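Local coordinates for protein trichomaglin (Trichosanthes lepiniana, PDB 1SGL) that probably cleaves RNA as an S-like ribonuclease of the RNase T2 family, at residues L12-T17 with S203-P208. Sequence-based numbering, arbitrary orientation.
With SO4 (sulfate ion), chain C.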
loop_
_atom_site.group_PDB
_atom_site.type_symbol
_atom_site.label_atom_id
_atom_site.label_comp_id
_atom_site.label_asym_id
_atom_site.label_seq_id
_atom_site.Cartn_x
_atom_site.Cartn_y
_atom_site.Cartn_z
ATOM N N LEU A 12 1.593 -0.753 1.603
ATOM C CA LEU A 12 1.695 0.687 1.400
ATOM C C LEU A 12 3.034 0.998 0.750
ATOM O O LEU A 12 4.029 0.332 1.023
ATOM C CB LEU A 12 1.605 1.434 2.729
ATOM C CG LEU A 12 0.374 1.188 3.603
ATOM C CD1 LEU A 12 0.469 2.066 4.852
ATOM C CD2 LEU A 12 -0.897 1.499 2.824
ATOM N N GLN A 13 3.054 2.012 -0.107
ATOM C CA GLN A 13 4.272 2.406 -0.794
ATOM C C GLN A 13 4.686 3.811 -0.409
ATOM O O GLN A 13 3.838 4.681 -0.230
ATOM C CB GLN A 13 4.066 2.346 -2.308
ATOM C CG GLN A 13 3.872 0.936 -2.818
ATOM C CD GLN A 13 3.916 0.838 -4.320
ATOM O OE1 GLN A 13 3.714 -0.241 -4.878
ATOM N NE2 GLN A 13 4.185 1.960 -4.991
ATOM N N TRP A 14 5.990 4.027 -0.285
ATOM C CA TRP A 14 6.511 5.342 0.054
ATOM C C TRP A 14 6.631 6.149 -1.238
ATOM O O TRP A 14 7.441 5.828 -2.115
ATOM C CB TRP A 14 7.885 5.233 0.730
ATOM C CG TRP A 14 8.442 6.573 1.119
ATOM C CD1 TRP A 14 9.534 7.198 0.588
ATOM C CD2 TRP A 14 7.890 7.484 2.083
ATOM N NE1 TRP A 14 9.697 8.446 1.157
ATOM C CE2 TRP A 14 8.702 8.645 2.077
ATOM C CE3 TRP A 14 6.793 7.430 2.952
ATOM C CZ2 TRP A 14 8.449 9.739 2.902
ATOM C CZ3 TRP A 14 6.540 8.523 3.778
ATOM C CH2 TRP A 14 7.366 9.661 3.744
ATOM N N ALA A 15 5.830 7.199 -1.347
ATOM C CA ALA A 15 5.819 8.028 -2.551
ATOM C C ALA A 15 7.192 8.540 -2.989
ATOM O O ALA A 15 7.503 8.539 -4.174
ATOM C CB ALA A 15 4.862 9.193 -2.362
ATOM N N GLY A 16 8.017 8.962 -2.033
ATOM C CA GLY A 16 9.328 9.479 -2.380
ATOM C C GLY A 16 10.192 8.506 -3.160
ATOM O O GLY A 16 10.918 8.892 -4.080
ATOM N N THR A 17 10.113 7.232 -2.801
ATOM C CA THR A 17 10.914 6.214 -3.464
ATOM C C THR A 17 10.326 5.769 -4.803
ATOM O O THR A 17 11.065 5.453 -5.741
ATOM C CB THR A 17 11.103 4.996 -2.535
ATOM O OG1 THR A 17 11.775 5.426 -1.343
ATOM C CG2 THR A 17 11.921 3.903 -3.215
ATOM N N SER A 203 16.320 5.865 4.673
ATOM C CA SER A 203 15.942 7.193 4.243
ATOM C C SER A 203 14.528 7.206 3.695
ATOM O O SER A 203 14.066 6.236 3.097
ATOM C CB SER A 203 16.933 7.712 3.198
ATOM O OG SER A 203 16.947 6.891 2.052
ATOM N N LEU A 204 13.845 8.318 3.945
ATOM C CA LEU A 204 12.480 8.554 3.503
ATOM C C LEU A 204 12.572 9.798 2.634
ATOM O O LEU A 204 12.267 10.901 3.077
ATOM C CB LEU A 204 11.571 8.820 4.710
ATOM C CG LEU A 204 11.294 7.635 5.646
ATOM C CD1 LEU A 204 10.681 8.123 6.954
ATOM C CD2 LEU A 204 10.358 6.660 4.963
ATOM N N PRO A 205 13.014 9.635 1.381
ATOM C CA PRO A 205 13.146 10.775 0.470
ATOM C C PRO A 205 11.824 11.434 0.090
ATOM O O PRO A 205 10.764 10.797 0.100
ATOM C CB PRO A 205 13.859 10.169 -0.736
ATOM C CG PRO A 205 13.332 8.763 -0.757
ATOM C CD PRO A 205 13.374 8.372 0.706
ATOM N N GLU A 206 11.894 12.721 -0.238
ATOM C CA GLU A 206 10.704 13.452 -0.643
ATOM C C GLU A 206 10.502 13.194 -2.129
ATOM O O GLU A 206 11.418 12.740 -2.821
ATOM C CB GLU A 206 10.894 14.952 -0.430
ATOM C CG GLU A 206 11.423 15.347 0.935
ATOM C CD GLU A 206 11.795 16.819 0.991
ATOM O OE1 GLU A 206 10.881 17.666 1.054
ATOM O OE2 GLU A 206 13.004 17.130 0.954
ATOM N N ILE A 207 9.301 13.474 -2.617
ATOM C CA ILE A 207 9.018 13.301 -4.032
ATOM C C ILE A 207 9.875 14.323 -4.769
ATOM O O ILE A 207 9.914 15.490 -4.391
ATOM C CB ILE A 207 7.538 13.564 -4.340
ATOM C CG1 ILE A 207 6.680 12.451 -3.731
ATOM C CG2 ILE A 207 7.326 13.653 -5.842
ATOM C CD1 ILE A 207 5.188 12.725 -3.784
ATOM N N PRO A 208 10.596 13.892 -5.812
ATOM C CA PRO A 208 11.445 14.813 -6.572
ATOM C C PRO A 208 10.626 15.919 -7.236
ATOM O O PRO A 208 9.541 15.663 -7.758
ATOM C CB PRO A 208 12.106 13.899 -7.603
ATOM C CG PRO A 208 12.147 12.563 -6.907
ATOM C CD PRO A 208 10.778 12.504 -6.275
HETATM S S SO4 C . 2.434 1.312 -8.909
HETATM O O1 SO4 C . 3.062 0.803 -7.675
HETATM O O2 SO4 C . 3.430 2.082 -9.674
HETATM O O3 SO4 C . 1.299 2.188 -8.567
HETATM O O4 SO4 C . 1.955 0.177 -9.714
#
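W14 donates its indole N-H to the backbone of P205. W14 NE1 lies 2.8 Å from P205 O, and the N-H...O angle is 143°. The bond uses a lone pair in the carbonyl plane, but the oxygen is tilted 23° out of the indole plane. CB points toward the 203-208 segment, and CG anti to the backbone N (chi1 -179°) sets the indole N-H edge at P205. CD1 then lies beside the P205 ring, near CD. NE1 makes the hydrogen bond. W14 CE2 and CD2 are the ring atoms closest to the L204 methyl CD2, which lies over one face. W14 CZ2, farther round the ring, packs on L204 CB at 3.7 Å. The L204 methyl CD2 sits almost centrally over the six-membered ring of W14, 3.9 Å from its centroid, as a CH-pi contact. F40 meets the indole edge-to-face from strand 40-47.

P205 O has a second partner. G16 CA approaches P205 O at 3.2 Å in a nearly straight CA-H...O contact. A CB on G16 would clash with this oxygen. The P205 ring also lies against T17, with P205 CG 3.7 Å from T17 OG1. That hydroxyl is hydrogen-bonded to V176 O. Farther along the tail, I207 CD1 touches A15 CB at 3.8 Å. A leucine in place of W14 would probably leave P205 O without its N-H donor and L204 CD2 without an aromatic face.

Away from the tail, Q13 NE2 makes a weak hydrogen bond to O1 of a sulfate that is also hydrogen-bonded to Y82 N; the ion probably comes from the crystallisation liquor. The contact pins the extended C-terminal tail across the strand-to-helix turn that ends strand 7-14, a strand in the central antiparallel sheet of this alpha+beta RNase T2 fold.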